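Local coordinates for nigritoxine (Vibrio nigripulchritudo, PDB 5M41), which is a bacterial toxin active against crustaceans and insects, built on a fold new at the time of its structure, at residues Met626-Arg631 with Asn638-Lys643; Leu607-Gly612 with Gly616-Lys621; Lys507-Arg512 with Arg541-Ala546; Val674-Thr679 with Lys683-Glu688. All blocks are in the same frame, centred on the assembly; numbering follows the deposited sequence.

Contact 1: residues Met626-Arg631 with Asn638-Lys643; sequences MEWLVR and NDFDLK
Trp-628, on helix 625-632, and Phe-640, in the loop that follows it before strand 649-652, make the whole direct touch between these segments. The meeting is narrow: CZ2 of Trp-628 lies 3.8 Å from CD1 of Phe-640, and Phe-640 CE1 sits 4.1 Å from the same Trp-628 CZ2. The six-membered ring of the indole and the phenyl ring have centroids 5.8 Å apart with planes inclined at 39°, an oblique pairing that is neither a parallel stack nor a T-shape. Trp-628 reaches the loop because its CG stands anti to the backbone N (chi1 -170°), which sends the benzo end of the indole off the helix, and the two side chains cross at about a right angle.

A water bridges the segments beside the rings. It accepts from the backbone N of Asp-641 at 2.9 Å and, weakly, from NE1 of Trp-628 at 3.3 Å; the two N-H groups thus share one acceptor. NZ of Lys-643 donates to the carbonyl O of Phe-640 at 2.7 Å, coming from above the carbonyl plane, a bond within the loop that fastens the lysine side chain to the Phe-640 carbonyl. Thr-608 of helix 603-614 touches both aromatic side chains, while Phe-618 meets the indole edge-to-face.

Chemically, the direct contact is wholly apolar and the polar link is indirect. Between these two segments, ring packing does most of the joining, and the water adds a link that is weak on the indole side.

Contact 2: residues Leu607-Gly612 with Gly616-Lys621; sequences LTYIEG and GDFENK
Two consecutive helices, 603-614 and 618-621, pack across the short link that joins them: the chain turns through Gly-616, and the short helix 618-621 sets off in a new direction, with Phe-618 laid against Tyr-609 and Gly-612. Gly-616 leaves helical geometry with positive phi (84°), and Asp-617 then serves as N-cap of the next helix. Its OD1 accepts from the backbone N of Asn-620 at 3.2 Å, met from above the carboxylate plane, while OD2 forms a salt bridge with Lys-408.

Gly-612 gives the phenyl ring room to approach the backbone: CD1 of Phe-618 lies 3.6 Å from Gly-612 C. The ring gets there with CG anti to the backbone N of Phe-618 (chi1 -169°). Farther along, the Tyr-609 and Phe-618 rings meet obliquely, planes at 42° and centroids 5.4 Å apart, the side chains crossing at about a right angle. OH of Tyr-609 is hydrogen-bonded to OE2 of Glu-625, and Phe-618 also touches Glu-625, so the aromatic pair, not the turn itself, packs against helix 625-632. At the margin, the aliphatic part of Lys-621 passes Gly-612. The ring-to-ring approach is narrowest where CE1 of Phe-618 comes 3.6 Å from CD1 of Tyr-609, with the carbonyl O of Tyr-609 in the plane of the phenyl ring at its edge.

Contact 3: residues Lys507-Arg512 with Arg541-Ala546; sequences KNITYR and RDFPYA
The contact joins an inner strand of an antiparallel four-stranded sheet to the loop leaving its edge strand 538-542: residues 507-512 belong to strand 505-515, and residues 541-546 carry the chain on toward helix 546-555. Strand 523-532 lies between strands 505-515 and 538-542 in the sheet, so the segments meet through side chains, with the nearest CA atoms, those of Ile-509 and Phe-543, 9.2 Å apart.

Ile-509 and Phe-543 approach from opposite directions. CD1 of Ile-509 comes 3.6 Å from CZ of Phe-543, and CG1 of Ile-509 follows at 3.8 Å from the same CZ. The second branch also takes part: Ile-509 CG2 lies 4.0 Å from Phe-543 CE2, so both branches of the isoleucine lie against the CZ end of the ring from the same side, obliquely to its plane.

Beside this apolar pair, Lys-507 extends fully beyond CG toward Pro-544, tip to tip, its NZ 4.2 Å from Pro-544 CD. The ammonium is held by a salt bridge to Glu-548, which also touches Phe-543.

Leu-527 of the intervening strand and Tyr-498 of strand 496-500 pack on Ile-509, while helix 546-555 adds Phe-552 to Ile-509 and Glu-549 to Phe-543, placing the contact between sheet and helix.

Contact 4: residues Val674-Thr679 with Lys683-Glu688; sequences VENAPT and KVKNDE
Lys-685 reaches across to Asn-676 with two bonds from one ammonium group, both weak: NZ of Lys-685 lies 3.3 Å from the backbone O of Asn-676 and 3.5 Å from its side-chain OD1. The carbonyl belongs to the last helical residue of 667-676, so the lysine's positive charge sits at a helix C-terminus, where it would probably be favoured by the helix dipole. Asn-676 presents OD1 by holding CG anti to its backbone N (chi1 -177°), bringing the amide oxygen round to the same ammonium as the main-chain carbonyl.

The methylene chain of Lys-685, extended beyond CG, runs along the helix end on its way there. Its CE lies 3.4 Å from Asn-676 O and 3.9 Å from Glu-675 O. Nearer the root, Lys-685 CB packs 4.0 Å from CB of Ala-677, the buried first residue past the helix, with positive phi (48°). The aliphatic part thus covers a methyl group while the ammonium is shared weakly by Asn-676 O and OD1. Leu-691 of helix 688-704 touches Lys-685 as well, and Val-684 packs on Lys-613 and Lys-614 of helix 603-614.

Around these residues the chain forms a helix-to-helix connection: after helix 667-676 it loops into a 3-10 segment that runs through 683-686. The connection ends in a classic Asp N-cap, Asp-687 OD1 accepting from Ala-690 N to open helix 688-704, following a helix end at which Ala-677 takes positive phi.

How the contacts relate
Contacts 1 and 2 form one aromatic neighbourhood, their centres about 10 Å apart: their side chains pack on one another, and Leu-642 N probably bonds to Thr-608 OG1, joining loop 638-643 to helix 603-614. Contact 1 is fully buried; the other three are partly so. Contact 4 borders contact 2 through Gly-616 with Lys-683 and Ile-610 with Val-684, but it relies on two weak hydrogen bonds from one lysine and on that chain's methylenes. Contact 3 belongs to a separate antiparallel sheet and reaches contact 1 through Ala-546, which packs on Glu-627 and Val-630. The apolar chemistry differs too: ring on ring in contact 1, a ring laid on a glycine backbone plus a second ring in contact 2, isoleucine on phenylalanine in contact 3.

Contact 1: residues Met626-Arg631 with Asn638-Lys643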
# COMPACT_ATOMS: atom_id res chain seq x y z
N MET A 626 -15.33 12.84 -5.64
CA MET A 626 -16.57 12.12 -5.44
C MET A 626 -17.78 13.07 -5.39
O MET A 626 -18.81 12.84 -6.05
CB MET A 626 -16.45 11.33 -4.13
CG MET A 626 -17.51 10.29 -3.90
SD MET A 626 -17.03 9.17 -2.56
CE MET A 626 -15.62 8.39 -3.29
N GLU A 627 -17.64 14.14 -4.61
CA GLU A 627 -18.68 15.16 -4.52
C GLU A 627 -18.86 15.80 -5.90
O GLU A 627 -19.99 16.02 -6.35
CB GLU A 627 -18.32 16.21 -3.45
CG GLU A 627 -18.41 15.68 -2.02
CD GLU A 627 -18.07 16.71 -0.95
OE1 GLU A 627 -17.48 17.76 -1.24
OE2 GLU A 627 -18.39 16.48 0.22
N TRP A 628 -17.74 16.05 -6.60
CA TRP A 628 -17.82 16.70 -7.90
C TRP A 628 -18.64 15.89 -8.88
O TRP A 628 -19.47 16.44 -9.61
CB TRP A 628 -16.43 17.05 -8.45
CG TRP A 628 -16.49 17.94 -9.68
CD1 TRP A 628 -16.27 19.32 -9.76
CD2 TRP A 628 -16.80 17.53 -11.06
NE1 TRP A 628 -16.42 19.76 -11.05
CE2 TRP A 628 -16.75 18.75 -11.87
CE3 TRP A 628 -17.12 16.32 -11.67
CZ2 TRP A 628 -16.99 18.73 -13.24
CZ3 TRP A 628 -17.37 16.32 -13.05
CH2 TRP A 628 -17.31 17.49 -13.81
N LEU A 629 -18.43 14.57 -8.89
CA LEU A 629 -19.09 13.68 -9.86
C LEU A 629 -20.58 13.47 -9.57
O LEU A 629 -21.40 13.42 -10.50
CB LEU A 629 -18.37 12.32 -9.92
CG LEU A 629 -16.98 12.39 -10.58
CD1 LEU A 629 -16.13 11.15 -10.28
CD2 LEU A 629 -17.12 12.62 -12.09
N VAL A 630 -20.93 13.34 -8.30
CA VAL A 630 -22.31 13.25 -7.89
C VAL A 630 -23.00 14.55 -8.28
O VAL A 630 -24.08 14.53 -8.85
CB VAL A 630 -22.44 12.94 -6.37
CG1 VAL A 630 -23.87 13.16 -5.89
CG2 VAL A 630 -22.00 11.51 -6.09
N ARG A 631 -22.36 15.69 -8.00
CA ARG A 631 -22.97 17.00 -8.28
C ARG A 631 -23.13 17.26 -9.78
O ARG A 631 -24.01 18.02 -10.18
CB ARG A 631 -22.17 18.11 -7.59
CG ARG A 631 -22.74 19.51 -7.74
CD ARG A 631 -21.94 20.52 -6.93
NE ARG A 631 -20.51 20.46 -7.23
CZ ARG A 631 -19.57 20.16 -6.34
NH1 ARG A 631 -19.89 19.92 -5.08
NH2 ARG A 631 -18.29 20.13 -6.70
N ASN A 638 -24.13 24.79 -18.99
CA ASN A 638 -23.41 26.06 -18.89
C ASN A 638 -23.13 26.51 -17.46
O ASN A 638 -22.73 27.64 -17.22
CB ASN A 638 -24.10 27.12 -19.74
CG ASN A 638 -24.21 26.71 -21.21
OD1 ASN A 638 -23.31 26.07 -21.76
ND2 ASN A 638 -25.33 27.08 -21.84
N ASP A 639 -23.29 25.60 -16.50
CA ASP A 639 -23.09 25.92 -15.08
C ASP A 639 -21.88 25.22 -14.44
O ASP A 639 -21.77 25.20 -13.20
CB ASP A 639 -24.35 25.60 -14.27
CG ASP A 639 -25.52 26.55 -14.57
OD1 ASP A 639 -25.30 27.70 -15.00
OD2 ASP A 639 -26.67 26.14 -14.35
N PHE A 640 -20.99 24.66 -15.25
CA PHE A 640 -19.72 24.10 -14.75
C PHE A 640 -18.64 25.18 -14.71
O PHE A 640 -18.79 26.22 -15.34
CB PHE A 640 -19.26 22.92 -15.62
CG PHE A 640 -20.16 21.73 -15.53
CD1 PHE A 640 -19.97 20.76 -14.56
CD2 PHE A 640 -21.21 21.57 -16.43
CE1 PHE A 640 -20.80 19.66 -14.47
CE2 PHE A 640 -22.05 20.46 -16.36
CZ PHE A 640 -21.86 19.51 -15.37
N ASP A 641 -17.55 24.94 -13.98
CA ASP A 641 -16.44 25.91 -13.88
C ASP A 641 -15.96 26.36 -15.26
O ASP A 641 -15.63 27.52 -15.47
CB ASP A 641 -15.27 25.32 -13.09
CG ASP A 641 -14.09 26.29 -12.98
OD1 ASP A 641 -14.18 27.25 -12.18
OD2 ASP A 641 -13.07 26.09 -13.67
N LEU A 642 -15.93 25.43 -16.21
CA LEU A 642 -15.57 25.79 -17.56
C LEU A 642 -16.82 25.83 -18.41
O LEU A 642 -17.67 24.93 -18.34
CB LEU A 642 -14.51 24.83 -18.14
CG LEU A 642 -13.20 24.78 -17.37
CD1 LEU A 642 -12.22 23.86 -18.09
CD2 LEU A 642 -12.58 26.17 -17.15
N LYS A 643 -16.94 26.90 -19.20
CA LYS A 643 -18.14 27.15 -19.99
C LYS A 643 -17.76 27.35 -21.45
O LYS A 643 -18.58 27.79 -22.25
CB LYS A 643 -18.88 28.37 -19.45
CG LYS A 643 -18.97 28.42 -17.93
CD LYS A 643 -19.85 29.57 -17.47
CE LYS A 643 -20.51 29.29 -16.13
NZ LYS A 643 -19.57 28.83 -15.08
O HOH W 1 -17.39 22.77 -12.11

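Contact 2: residues Leu607-Gly612 with Gly616-Lys621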
# COMPACT_ATOMS: atom_id res chain seq x y z
N LEU A 607 -15.32 18.57 -20.37
CA LEU A 607 -14.18 19.50 -20.42
C LEU A 607 -13.66 19.81 -19.01
O LEU A 607 -12.45 19.72 -18.76
CB LEU A 607 -14.54 20.81 -21.17
CG LEU A 607 -13.48 21.92 -21.19
CD1 LEU A 607 -12.15 21.43 -21.79
CD2 LEU A 607 -13.97 23.19 -21.90
N THR A 608 -14.58 20.16 -18.11
CA THR A 608 -14.21 20.56 -16.75
C THR A 608 -13.58 19.39 -16.04
O THR A 608 -12.51 19.53 -15.43
CB THR A 608 -15.41 21.09 -15.94
OG1 THR A 608 -15.91 22.28 -16.57
CG2 THR A 608 -14.99 21.45 -14.51
N TYR A 609 -14.22 18.23 -16.13
CA TYR A 609 -13.68 17.07 -15.42
C TYR A 609 -12.27 16.73 -15.92
O TYR A 609 -11.36 16.56 -15.11
CB TYR A 609 -14.61 15.86 -15.46
CG TYR A 609 -14.02 14.63 -14.80
CD1 TYR A 609 -14.04 14.49 -13.40
CD2 TYR A 609 -13.39 13.64 -15.55
CE1 TYR A 609 -13.47 13.38 -12.79
CE2 TYR A 609 -12.82 12.52 -14.95
CZ TYR A 609 -12.87 12.39 -13.57
OH TYR A 609 -12.31 11.28 -12.97
N ILE A 610 -12.08 16.67 -17.23
CA ILE A 610 -10.81 16.28 -17.80
C ILE A 610 -9.70 17.30 -17.48
O ILE A 610 -8.59 16.91 -17.08
CB ILE A 610 -10.93 15.98 -19.31
CG1 ILE A 610 -11.79 14.72 -19.52
CG2 ILE A 610 -9.56 15.79 -19.98
CD1 ILE A 610 -11.21 13.43 -18.96
N GLU A 611 -10.00 18.60 -17.60
CA GLU A 611 -9.05 19.64 -17.22
C GLU A 611 -8.66 19.51 -15.75
O GLU A 611 -7.50 19.69 -15.40
CB GLU A 611 -9.59 21.04 -17.53
CG GLU A 611 -9.76 21.29 -19.03
CD GLU A 611 -8.43 21.30 -19.76
OE1 GLU A 611 -7.54 22.05 -19.34
OE2 GLU A 611 -8.26 20.58 -20.77
N GLY A 612 -9.61 19.14 -14.90
CA GLY A 612 -9.32 18.88 -13.50
C GLY A 612 -8.39 17.69 -13.33
O GLY A 612 -7.36 17.78 -12.64
N GLY A 616 -3.35 16.26 -12.62
CA GLY A 616 -2.80 15.17 -11.83
C GLY A 616 -3.26 15.21 -10.38
O GLY A 616 -3.02 14.27 -9.64
N ASP A 617 -3.93 16.30 -10.00
CA ASP A 617 -4.48 16.44 -8.65
C ASP A 617 -5.87 17.11 -8.67
O ASP A 617 -6.02 18.29 -8.32
CB ASP A 617 -3.51 17.22 -7.76
CG ASP A 617 -3.89 17.20 -6.27
OD1 ASP A 617 -5.00 16.75 -5.91
OD2 ASP A 617 -3.06 17.66 -5.46
N PHE A 618 -6.89 16.34 -9.03
CA PHE A 618 -8.24 16.87 -9.12
C PHE A 618 -8.66 17.61 -7.86
O PHE A 618 -9.18 18.73 -7.95
CB PHE A 618 -9.25 15.76 -9.42
CG PHE A 618 -10.62 16.27 -9.79
CD1 PHE A 618 -10.95 16.47 -11.12
CD2 PHE A 618 -11.56 16.55 -8.80
CE1 PHE A 618 -12.21 16.93 -11.46
CE2 PHE A 618 -12.83 17.01 -9.14
CZ PHE A 618 -13.15 17.20 -10.48
N GLU A 619 -8.46 16.99 -6.70
CA GLU A 619 -8.91 17.57 -5.43
C GLU A 619 -8.36 18.96 -5.20
O GLU A 619 -9.07 19.83 -4.70
CB GLU A 619 -8.51 16.69 -4.24
CG GLU A 619 -9.55 15.63 -3.90
CD GLU A 619 -9.72 15.41 -2.41
OE1 GLU A 619 -9.60 14.24 -1.97
OE2 GLU A 619 -9.99 16.38 -1.68
N ASN A 620 -7.10 19.17 -5.55
CA ASN A 620 -6.48 20.48 -5.41
C ASN A 620 -7.18 21.54 -6.25
O ASN A 620 -7.35 22.67 -5.80
CB ASN A 620 -5.00 20.43 -5.78
CG ASN A 620 -4.35 21.79 -5.72
OD1 ASN A 620 -4.11 22.33 -4.64
ND2 ASN A 620 -4.08 22.37 -6.87
N LYS A 621 -7.58 21.17 -7.46
CA LYS A 621 -8.17 22.10 -8.42
C LYS A 621 -9.66 22.35 -8.18
O LYS A 621 -10.09 23.50 -8.07
CB LYS A 621 -7.94 21.58 -9.85
CG LYS A 621 -8.54 22.43 -10.96
CD LYS A 621 -7.88 23.80 -11.09
CE LYS A 621 -8.81 24.76 -11.83
NZ LYS A 621 -8.18 26.07 -12.15

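Contact 3: residues Lys507-Arg512 with Arg541-Ala546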
# COMPACT_ATOMS: atom_id res chain seq x y z
N LYS A 507 -31.54 -0.59 0.68
CA LYS A 507 -32.41 0.55 0.38
C LYS A 507 -32.96 0.42 -1.03
O LYS A 507 -32.24 -0.01 -1.96
CB LYS A 507 -31.66 1.88 0.50
CG LYS A 507 -31.08 2.19 1.87
CD LYS A 507 -30.66 3.65 1.93
CE LYS A 507 -29.77 3.94 3.13
NZ LYS A 507 -29.36 5.37 3.14
N ASN A 508 -34.22 0.80 -1.20
CA ASN A 508 -34.86 0.85 -2.51
C ASN A 508 -34.78 2.24 -3.09
O ASN A 508 -35.33 3.20 -2.52
CB ASN A 508 -36.33 0.41 -2.42
CG ASN A 508 -36.47 -1.04 -2.02
OD1 ASN A 508 -35.84 -1.93 -2.59
ND2 ASN A 508 -37.31 -1.29 -1.04
N ILE A 509 -34.10 2.34 -4.23
CA ILE A 509 -33.79 3.61 -4.87
C ILE A 509 -34.49 3.75 -6.20
O ILE A 509 -34.49 2.83 -7.02
CB ILE A 509 -32.26 3.74 -5.08
CG1 ILE A 509 -31.50 3.38 -3.79
CG2 ILE A 509 -31.89 5.13 -5.59
CD1 ILE A 509 -31.82 4.27 -2.59
N THR A 510 -35.06 4.92 -6.43
CA THR A 510 -35.71 5.23 -7.70
C THR A 510 -35.25 6.60 -8.09
O THR A 510 -35.14 7.48 -7.23
CB THR A 510 -37.26 5.23 -7.54
OG1 THR A 510 -37.67 3.92 -7.16
CG2 THR A 510 -37.97 5.63 -8.85
N TYR A 511 -34.99 6.78 -9.38
CA TYR A 511 -34.70 8.10 -9.90
C TYR A 511 -36.01 8.87 -10.16
O TYR A 511 -36.66 8.68 -11.19
CB TYR A 511 -33.88 8.00 -11.19
CG TYR A 511 -32.79 9.01 -11.32
CD1 TYR A 511 -31.66 8.71 -12.09
CD2 TYR A 511 -32.85 10.24 -10.68
CE1 TYR A 511 -30.62 9.61 -12.23
CE2 TYR A 511 -31.80 11.16 -10.81
CZ TYR A 511 -30.70 10.83 -11.59
OH TYR A 511 -29.65 11.69 -11.74
N ARG A 512 -36.36 9.76 -9.24
CA ARG A 512 -37.68 10.39 -9.24
C ARG A 512 -37.65 11.86 -9.63
O ARG A 512 -36.61 12.52 -9.45
CB ARG A 512 -38.29 10.30 -7.85
CG ARG A 512 -38.64 8.91 -7.40
CD ARG A 512 -38.90 8.95 -5.91
NE ARG A 512 -40.28 9.27 -5.60
CZ ARG A 512 -40.71 10.34 -4.93
NH1 ARG A 512 -39.87 11.27 -4.48
NH2 ARG A 512 -42.00 10.48 -4.70
N ARG A 541 -36.76 9.90 0.69
CA ARG A 541 -35.67 10.81 1.08
C ARG A 541 -34.40 10.66 0.21
O ARG A 541 -34.10 9.58 -0.31
CB ARG A 541 -35.34 10.67 2.57
CG ARG A 541 -34.74 9.33 2.96
CD ARG A 541 -34.80 9.05 4.46
NE ARG A 541 -34.68 7.62 4.70
CZ ARG A 541 -35.16 6.96 5.76
NH1 ARG A 541 -35.81 7.61 6.73
NH2 ARG A 541 -34.99 5.65 5.83
N ASP A 542 -33.67 11.77 0.10
CA ASP A 542 -32.38 11.82 -0.61
C ASP A 542 -31.34 10.89 0.01
O ASP A 542 -31.45 10.53 1.19
CB ASP A 542 -31.81 13.24 -0.55
CG ASP A 542 -32.58 14.22 -1.40
OD1 ASP A 542 -33.31 13.78 -2.31
OD2 ASP A 542 -32.46 15.43 -1.16
N PHE A 543 -30.32 10.53 -0.76
CA PHE A 543 -29.09 10.03 -0.16
C PHE A 543 -28.59 11.11 0.80
O PHE A 543 -28.58 12.29 0.45
CB PHE A 543 -28.03 9.70 -1.22
CG PHE A 543 -28.27 8.38 -1.92
CD1 PHE A 543 -28.15 7.18 -1.24
CD2 PHE A 543 -28.60 8.35 -3.26
CE1 PHE A 543 -28.36 5.97 -1.88
CE2 PHE A 543 -28.81 7.14 -3.91
CZ PHE A 543 -28.70 5.95 -3.22
N PRO A 544 -28.21 10.71 2.02
CA PRO A 544 -27.81 11.72 3.00
C PRO A 544 -26.49 12.41 2.64
O PRO A 544 -26.28 13.57 2.99
CB PRO A 544 -27.68 10.92 4.30
CG PRO A 544 -27.39 9.53 3.86
CD PRO A 544 -28.17 9.35 2.58
N TYR A 545 -25.61 11.72 1.92
CA TYR A 545 -24.37 12.34 1.49
C TYR A 545 -23.87 11.78 0.14
O TYR A 545 -24.21 10.66 -0.24
CB TYR A 545 -23.30 12.27 2.61
CG TYR A 545 -22.78 10.87 2.90
CD1 TYR A 545 -21.51 10.48 2.45
CD2 TYR A 545 -23.55 9.94 3.62
CE1 TYR A 545 -21.01 9.20 2.71
CE2 TYR A 545 -23.05 8.66 3.88
CZ TYR A 545 -21.79 8.30 3.42
OH TYR A 545 -21.28 7.05 3.66
N ALA A 546 -23.09 12.59 -0.57
CA ALA A 546 -22.62 12.26 -1.93
C ALA A 546 -21.97 10.87 -2.01
O ALA A 546 -22.21 10.12 -2.97
CB ALA A 546 -21.67 13.34 -2.44

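Contact 4: residues Val674-Thr679 with Lys683-Glu688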
# COMPACT_ATOMS: atom_id res chain seq x y z
N VAL A 674 -9.62 9.26 -26.53
CA VAL A 674 -9.86 9.54 -25.12
C VAL A 674 -9.20 8.47 -24.24
O VAL A 674 -8.54 8.79 -23.24
CB VAL A 674 -11.38 9.62 -24.82
CG1 VAL A 674 -11.65 9.47 -23.33
CG2 VAL A 674 -11.93 10.94 -25.33
N GLU A 675 -9.42 7.21 -24.62
CA GLU A 675 -8.88 6.04 -23.96
C GLU A 675 -7.34 6.06 -23.91
O GLU A 675 -6.75 5.74 -22.89
CB GLU A 675 -9.34 4.81 -24.72
CG GLU A 675 -9.05 3.48 -24.04
CD GLU A 675 -9.65 2.31 -24.80
OE1 GLU A 675 -9.70 2.38 -26.06
OE2 GLU A 675 -10.07 1.31 -24.15
N ASN A 676 -6.70 6.46 -25.00
CA ASN A 676 -5.25 6.61 -25.01
C ASN A 676 -4.73 7.80 -24.19
O ASN A 676 -3.57 7.79 -23.81
CB ASN A 676 -4.72 6.72 -26.43
CG ASN A 676 -3.19 6.81 -26.48
OD1 ASN A 676 -2.48 5.85 -26.15
ND2 ASN A 676 -2.68 7.98 -26.87
N ALA A 677 -5.56 8.81 -23.93
CA ALA A 677 -5.10 9.96 -23.11
C ALA A 677 -3.71 10.52 -23.57
O ALA A 677 -2.78 10.61 -22.77
CB ALA A 677 -5.02 9.54 -21.64
N PRO A 678 -3.56 10.85 -24.86
CA PRO A 678 -2.23 11.30 -25.31
C PRO A 678 -1.95 12.74 -24.94
O PRO A 678 -2.86 13.49 -24.52
CB PRO A 678 -2.33 11.19 -26.83
CG PRO A 678 -3.78 11.46 -27.10
CD PRO A 678 -4.54 10.83 -25.96
N THR A 679 -0.68 13.11 -25.09
CA THR A 679 -0.22 14.50 -24.99
C THR A 679 -0.71 15.15 -23.70
O THR A 679 -0.46 14.59 -22.64
CB THR A 679 -0.55 15.29 -26.27
OG1 THR A 679 -1.96 15.37 -26.43
CG2 THR A 679 -0.02 14.56 -27.48
N LYS A 683 -1.84 12.56 -17.88
CA LYS A 683 -2.03 12.28 -16.44
C LYS A 683 -3.38 11.65 -16.09
O LYS A 683 -3.49 10.97 -15.07
CB LYS A 683 -1.81 13.54 -15.61
CG LYS A 683 -0.35 13.93 -15.49
CD LYS A 683 -0.20 15.19 -14.66
CE LYS A 683 1.26 15.56 -14.50
NZ LYS A 683 1.38 16.87 -13.81
N VAL A 684 -4.40 11.86 -16.93
CA VAL A 684 -5.73 11.25 -16.71
C VAL A 684 -5.56 9.72 -16.65
O VAL A 684 -6.24 9.04 -15.89
CB VAL A 684 -6.74 11.65 -17.82
CG1 VAL A 684 -8.11 11.03 -17.59
CG2 VAL A 684 -6.85 13.16 -17.90
N LYS A 685 -4.61 9.22 -17.43
CA LYS A 685 -4.32 7.79 -17.50
C LYS A 685 -3.79 7.18 -16.20
O LYS A 685 -3.88 5.97 -16.03
CB LYS A 685 -3.33 7.53 -18.63
CG LYS A 685 -3.67 6.31 -19.48
CD LYS A 685 -2.61 6.14 -20.56
CE LYS A 685 -3.07 5.17 -21.64
NZ LYS A 685 -2.09 5.08 -22.76
N ASN A 686 -3.26 8.01 -15.29
CA ASN A 686 -2.88 7.56 -13.94
C ASN A 686 -4.06 7.02 -13.14
O ASN A 686 -3.89 6.16 -12.26
CB ASN A 686 -2.28 8.71 -13.13
CG ASN A 686 -0.93 9.18 -13.67
OD1 ASN A 686 -0.28 8.47 -14.43
ND2 ASN A 686 -0.51 10.36 -13.24
N ASP A 687 -5.26 7.52 -13.43
CA ASP A 687 -6.47 6.98 -12.79
C ASP A 687 -7.22 6.09 -13.79
O ASP A 687 -8.18 6.53 -14.45
CB ASP A 687 -7.33 8.13 -12.27
CG ASP A 687 -8.51 7.67 -11.42
OD1 ASP A 687 -8.86 6.46 -11.38
OD2 ASP A 687 -9.13 8.55 -10.79
N GLU A 688 -6.77 4.85 -13.90
CA GLU A 688 -7.35 3.88 -14.82
C GLU A 688 -8.82 3.58 -14.52
O GLU A 688 -9.61 3.33 -15.43
CB GLU A 688 -6.57 2.57 -14.77
CG GLU A 688 -5.33 2.56 -15.62
CD GLU A 688 -4.61 1.22 -15.55
OE1 GLU A 688 -4.14 0.84 -14.44
OE2 GLU A 688 -4.52 0.54 -16.60